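Local structure of YghZ aldo-keto reductase (Escherichia coli, 3N6Q) at residues K114-S119 with A150-H155; M281-L286 with N311-N316. The protein is an aldo-keto reductase with a TIM-barrel fold that probably catalyses NAD(P)H-dependent reduction of aldehydes or ketones. All blocks are in the same frame, centred on the assembly; numbering follows the deposited sequence. Where two conformers were deposited one is given.

Contact 1 of 2, residues K114-S119 with A150-H155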
loop_
_atom_site.group_PDB
_atom_site.type_symbol
_atom_site.label_atom_id
_atom_site.label_comp_id
_atom_site.label_asym_id
_atom_site.label_seq_id
_atom_site.Cartn_x
_atom_site.Cartn_y
_atom_site.Cartn_z
ATOM N N LYS B 114 -9.051 -4.622 -15.345
ATOM C CA LYS B 114 -9.860 -5.801 -14.961
ATOM C C LYS B 114 -9.169 -7.125 -15.357
ATOM O O LYS B 114 -8.885 -8.007 -14.514
ATOM C CB LYS B 114 -11.255 -5.706 -15.637
ATOM C CG LYS B 114 -12.085 -7.005 -15.544
ATOM C CD LYS B 114 -12.466 -7.379 -14.082
ATOM C CE LYS B 114 -13.431 -8.665 -14.150
ATOM N NZ LYS B 114 -14.063 -8.985 -12.798
ATOM N N TYR B 115 -8.802 -7.236 -16.637
ATOM C CA TYR B 115 -8.217 -8.467 -17.099
ATOM C C TYR B 115 -6.841 -8.716 -16.540
ATOM O O TYR B 115 -6.562 -9.816 -16.034
ATOM C CB TYR B 115 -8.204 -8.510 -18.627
ATOM C CG TYR B 115 -7.404 -9.620 -19.246
ATOM C CD1 TYR B 115 -7.595 -10.960 -18.897
ATOM C CD2 TYR B 115 -6.513 -9.330 -20.298
ATOM C CE1 TYR B 115 -6.817 -11.972 -19.515
ATOM C CE2 TYR B 115 -5.751 -10.315 -20.913
ATOM C CZ TYR B 115 -5.919 -11.636 -20.519
ATOM O OH TYR B 115 -5.170 -12.641 -21.103
ATOM N N LEU B 116 -6.002 -7.681 -16.557
ATOM C CA LEU B 116 -4.617 -7.868 -16.122
ATOM C C LEU B 116 -4.592 -8.241 -14.631
ATOM O O LEU B 116 -3.863 -9.142 -14.234
ATOM C CB LEU B 116 -3.777 -6.616 -16.379
ATOM C CG LEU B 116 -2.901 -6.716 -17.619
ATOM C CD1 LEU B 116 -3.728 -7.050 -18.821
ATOM C CD2 LEU B 116 -2.159 -5.315 -17.821
ATOM N N LEU B 117 -5.353 -7.538 -13.803
ATOM C CA LEU B 117 -5.205 -7.779 -12.385
ATOM C C LEU B 117 -5.940 -9.071 -11.982
ATOM O O LEU B 117 -5.433 -9.828 -11.138
ATOM C CB LEU B 117 -5.710 -6.583 -11.542
ATOM C CG LEU B 117 -4.822 -5.326 -11.732
ATOM C CD1 LEU B 117 -5.334 -4.151 -10.828
ATOM C CD2 LEU B 117 -3.303 -5.625 -11.472
ATOM N N ALA B 118 -7.098 -9.338 -12.579
ATOM C CA ALA B 118 -7.783 -10.633 -12.289
ATOM C C ALA B 118 -6.877 -11.763 -12.760
ATOM O O ALA B 118 -6.807 -12.826 -12.099
ATOM C CB ALA B 118 -9.163 -10.736 -13.040
ATOM N N SER B 119 -6.259 -11.587 -13.937
ATOM C CA SER B 119 -5.470 -12.680 -14.509
ATOM C C SER B 119 -4.231 -12.959 -13.623
ATOM O O SER B 119 -3.869 -14.154 -13.393
ATOM C CB SER B 119 -5.003 -12.387 -15.930
ATOM O OG SER B 119 -4.323 -13.535 -16.394
ATOM N N ALA B 150 -0.561 0.547 -18.072
ATOM C CA ALA B 150 0.593 0.892 -17.204
ATOM C C ALA B 150 0.253 0.935 -15.749
ATOM O O ALA B 150 1.076 0.554 -14.919
ATOM C CB ALA B 150 1.278 2.226 -17.647
ATOM N N SER B 151 -0.910 1.529 -15.417
ATOM C CA SER B 151 -1.371 1.652 -14.030
ATOM C C SER B 151 -1.585 0.272 -13.444
ATOM O O SER B 151 -1.268 0.024 -12.274
ATOM C CB SER B 151 -2.727 2.391 -13.918
ATOM O OG SER B 151 -3.090 2.505 -12.535
ATOM N N ALA B 152 -2.142 -0.604 -14.266
ATOM C CA ALA B 152 -2.315 -2.032 -13.816
ATOM C C ALA B 152 -0.953 -2.685 -13.467
ATOM O O ALA B 152 -0.789 -3.324 -12.419
ATOM C CB ALA B 152 -3.052 -2.855 -14.870
ATOM N N LEU B 153 -0.007 -2.609 -14.389
ATOM C CA LEU B 153 1.347 -3.081 -14.083
ATOM C C LEU B 153 1.887 -2.409 -12.814
ATOM O O LEU B 153 2.486 -3.114 -11.974
ATOM C CB LEU B 153 2.303 -2.809 -15.279
ATOM C CG LEU B 153 1.888 -3.502 -16.550
ATOM C CD1 LEU B 153 2.897 -3.039 -17.706
ATOM C CD2 LEU B 153 1.914 -5.030 -16.393
ATOM N N ALA B 154 1.687 -1.088 -12.643
ATOM C CA ALA B 154 2.191 -0.408 -11.452
ATOM C C ALA B 154 1.565 -0.949 -10.172
ATOM O O ALA B 154 2.234 -1.095 -9.167
ATOM C CB ALA B 154 2.006 1.095 -11.525
ATOM N N HIS B 155 0.259 -1.201 -10.231
ATOM C CA HIS B 155 -0.420 -1.780 -9.093
ATOM C C HIS B 155 0.133 -3.173 -8.743
ATOM O O HIS B 155 0.291 -3.501 -7.561
ATOM C CB HIS B 155 -1.928 -1.841 -9.377
ATOM C CG HIS B 155 -2.727 -2.288 -8.188
ATOM N ND1 HIS B 155 -3.075 -1.417 -7.167
ATOM C CD2 HIS B 155 -3.094 -3.518 -7.779
ATOM C CE1 HIS B 155 -3.719 -2.092 -6.232
ATOM N NE2 HIS B 155 -3.782 -3.359 -6.601
#

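Contact 2 of 2, residues M281-L286 with N311-N316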
loop_
_atom_site.group_PDB
_atom_site.type_symbol
_atom_site.label_atom_id
_atom_site.label_comp_id
_atom_site.label_asym_id
_atom_site.label_seq_id
_atom_site.Cartn_x
_atom_site.Cartn_y
_atom_site.Cartn_z
ATOM N N MET B 281 22.961 -26.141 -36.653
ATOM C CA MET B 281 22.195 -24.988 -37.088
ATOM C C MET B 281 21.550 -24.232 -35.920
ATOM O O MET B 281 21.616 -22.998 -35.868
ATOM C CB MET B 281 21.160 -25.380 -38.141
ATOM C CG MET B 281 20.340 -24.201 -38.614
ATOM S SD MET B 281 21.322 -23.017 -39.558
ATOM C CE MET B 281 20.927 -21.460 -38.761
ATOM N N ALA B 282 20.974 -24.955 -34.963
ATOM C CA ALA B 282 20.321 -24.301 -33.791
ATOM C C ALA B 282 21.351 -23.517 -32.963
ATOM O O ALA B 282 21.096 -22.392 -32.539
ATOM C CB ALA B 282 19.627 -25.380 -32.908
ATOM N N GLN B 283 22.531 -24.103 -32.747
ATOM C CA GLN B 283 23.538 -23.415 -31.965
ATOM C C GLN B 283 23.950 -22.141 -32.701
ATOM O O GLN B 283 24.056 -21.090 -32.063
ATOM C CB GLN B 283 24.782 -24.287 -31.725
ATOM C CG GLN B 283 24.506 -25.415 -30.697
ATOM C CD GLN B 283 25.527 -26.517 -30.746
ATOM O OE1 GLN B 283 26.279 -26.643 -31.729
ATOM N NE2 GLN B 283 25.542 -27.357 -29.701
ATOM N N MET B 284 24.172 -22.219 -34.021
ATOM C CA MET B 284 24.569 -20.968 -34.752
ATOM C C MET B 284 23.456 -19.876 -34.638
ATOM O O MET B 284 23.737 -18.690 -34.507
ATOM C CB MET B 284 24.854 -21.195 -36.230
ATOM C CG MET B 284 25.397 -19.814 -36.867
ATOM S SD MET B 284 25.879 -20.179 -38.597
ATOM C CE MET B 284 24.253 -20.223 -39.418
ATOM N N ALA B 285 22.202 -20.294 -34.801
ATOM C CA ALA B 285 21.048 -19.378 -34.676
ATOM C C ALA B 285 21.001 -18.654 -33.297
ATOM O O ALA B 285 20.776 -17.432 -33.223
ATOM C CB ALA B 285 19.688 -20.186 -34.962
ATOM N N LEU B 286 21.254 -19.398 -32.204
ATOM C CA LEU B 286 21.338 -18.840 -30.885
ATOM C C LEU B 286 22.585 -17.968 -30.675
ATOM O O LEU B 286 22.506 -16.896 -30.077
ATOM C CB LEU B 286 21.297 -19.931 -29.821
ATOM C CG LEU B 286 20.024 -20.785 -29.874
ATOM C CD1 LEU B 286 20.157 -21.953 -28.800
ATOM C CD2 LEU B 286 18.769 -19.897 -29.682
ATOM N N ASN B 311 21.705 -26.931 -26.711
ATOM C CA ASN B 311 21.548 -25.451 -26.999
ATOM C C ASN B 311 22.518 -24.539 -26.210
ATOM O O ASN B 311 23.043 -23.524 -26.716
ATOM C CB ASN B 311 20.101 -25.043 -26.725
ATOM C CG ASN B 311 19.131 -25.475 -27.825
ATOM O OD1 ASN B 311 17.919 -25.378 -27.624
ATOM N ND2 ASN B 311 19.628 -26.045 -28.920
ATOM N N VAL B 312 22.810 -24.906 -24.975
ATOM C CA VAL B 312 23.613 -24.042 -24.117
ATOM C C VAL B 312 25.048 -23.995 -24.632
ATOM O O VAL B 312 25.794 -23.078 -24.286
ATOM C CB VAL B 312 23.658 -24.462 -22.636
ATOM C CG1 VAL B 312 22.258 -24.245 -21.927
ATOM C CG2 VAL B 312 24.187 -25.895 -22.469
ATOM N N GLN B 313 25.425 -24.994 -25.416
ATOM C CA GLN B 313 26.770 -25.011 -26.044
ATOM C C GLN B 313 26.950 -23.965 -27.122
ATOM O O GLN B 313 28.093 -23.685 -27.558
ATOM C CB GLN B 313 27.095 -26.399 -26.609
ATOM C CG GLN B 313 27.299 -27.426 -25.489
ATOM C CD GLN B 313 27.708 -28.754 -26.069
ATOM O OE1 GLN B 313 28.745 -28.850 -26.743
ATOM N NE2 GLN B 313 26.837 -29.755 -25.943
ATOM N N ALA B 314 25.858 -23.299 -27.482
ATOM C CA ALA B 314 25.995 -22.079 -28.338
ATOM C C ALA B 314 26.954 -21.069 -27.679
ATOM O O ALA B 314 27.662 -20.288 -28.379
ATOM C CB ALA B 314 24.626 -21.442 -28.613
ATOM N N LEU B 315 26.990 -21.054 -26.346
ATOM C CA LEU B 315 27.850 -20.116 -25.661
ATOM C C LEU B 315 29.357 -20.332 -25.960
ATOM O O LEU B 315 30.169 -19.475 -25.620
ATOM C CB LEU B 315 27.605 -20.097 -24.132
ATOM C CG LEU B 315 26.143 -19.727 -23.750
ATOM C CD1 LEU B 315 25.953 -20.001 -22.230
ATOM C CD2 LEU B 315 25.944 -18.212 -24.115
ATOM N N ASN B 316 29.709 -21.480 -26.519
ATOM C CA ASN B 316 31.144 -21.777 -26.820
ATOM C C ASN B 316 31.664 -21.043 -28.037
ATOM O O ASN B 316 32.876 -21.065 -28.317
ATOM C CB ASN B 316 31.324 -23.279 -26.995
ATOM C CG ASN B 316 31.128 -23.990 -25.685
ATOM O OD1 ASN B 316 31.388 -23.394 -24.655
ATOM N ND2 ASN B 316 30.640 -25.213 -25.706
#

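Contact 1 of 2, residues K114-S119 with A150-H155
L116 and L117 of helix 113-127 meet A152, L153 and H155 of helix 146-158. The two segments run nearly parallel, with axes 9.4 Å apart and a crossing angle of -21°. A152 faces helix 113-127, and its methyl lies between L116 and L117. The CA atoms of L117 and A152 are 6.6 Å apart.

The apolar contacts come first. The methyl of A152 sits against L116, with its CB 3.9 Å from L116 CD2. L116 CD2 also meets L153 CD2, more loosely, at 4.3 Å. The CB of L153 is directed away from helix 113-127, and its CD2 end swings back to make this touch. On the other flank, L117 CG is 4.4 Å from A152 CB.

L117 also lies against polar groups. Its CD2 methyl is 3.5 Å from the backbone O of A152, a van der Waals contact. Its CD1 methyl approaches the H155 ring obliquely, with CD2 of H155 3.8 Å away. The side chains of L117 and H155 cross at about a right angle. H155 carries its CG anti to the backbone N (chi1 -174°), which brings the CG-CD2 part of the ring to the leucine methyl. No hydrogen bond joins the segments; they meet by van der Waals packing.

L116 also packs on A98 of strand 93-98, and L153 on M178 and L182 of helix 172-183. L117 packs on L163 of the second subunit and H155 on Q158 of that subunit, so the L117 side of the contact adjoins a subunit interface.

Strand 132-137 lies between the two helices in sequence. Helix, strand and helix here follow the beta-alpha repeat of the TIM barrel.

Contact 2 of 2, residues M281-L286 with N311-N316
L286 and A314 form the tight part of this contact. Their CB atoms are 3.9 Å apart, and A314 CB also rests on the backbone O of Q283 at 3.5 Å. The CA atoms of Q283 and A314 are 4.6 Å apart. L286 CD1 lies 3.7 Å from N311 CB and also touches the amide carbon CG. Chi1 of -77° sets CG of N311 anti to its carbonyl carbon and places the amide beside L286; chi2 (169°) then directs ND2 to A282 CB, 4.0 Å away. The N311 amide is held by Q307, which bonds OD1. L28 and I300 of the barrel strands pack on both L286 and N311, so this side is buried.

The solvent side is at Q313, which is exposed and gives only its CB to Q283 NE2, 3.6 Å away. Their side chains run alongside each other in the same direction, with amide planes 57° apart. Partly exposed Q283 borders this side but is well fixed: NE2 donates to E310 O and OE1 accepts from S280 N. The contact joins helix 281-289 to the 3-10 turn 313-316 and the helix before it, where strand 297-300 pairs with strand 24-31 to close the TIM barrel.

Overall arrangement
Contacts 1 and 2 lie on opposite sides of the centre of one TIM barrel. Their centres are 37 Å apart, and their nearest atoms are about 26 Å apart, so they do not touch. Contact 1 closes along the chain before contact 2 opens. Contact 1 pairs two regular helices; contact 2 sets a helix against a helix end and a 3-10 turn. Contact 1 adjoins a second subunit, whereas no other chain of the assembly touches the segments of contact 2. In this family the active site lies at the C-terminal ends of the barrel strands. Both contacts are packing in the outer layer, and with no cofactor bound to mark the site, neither is assigned to it.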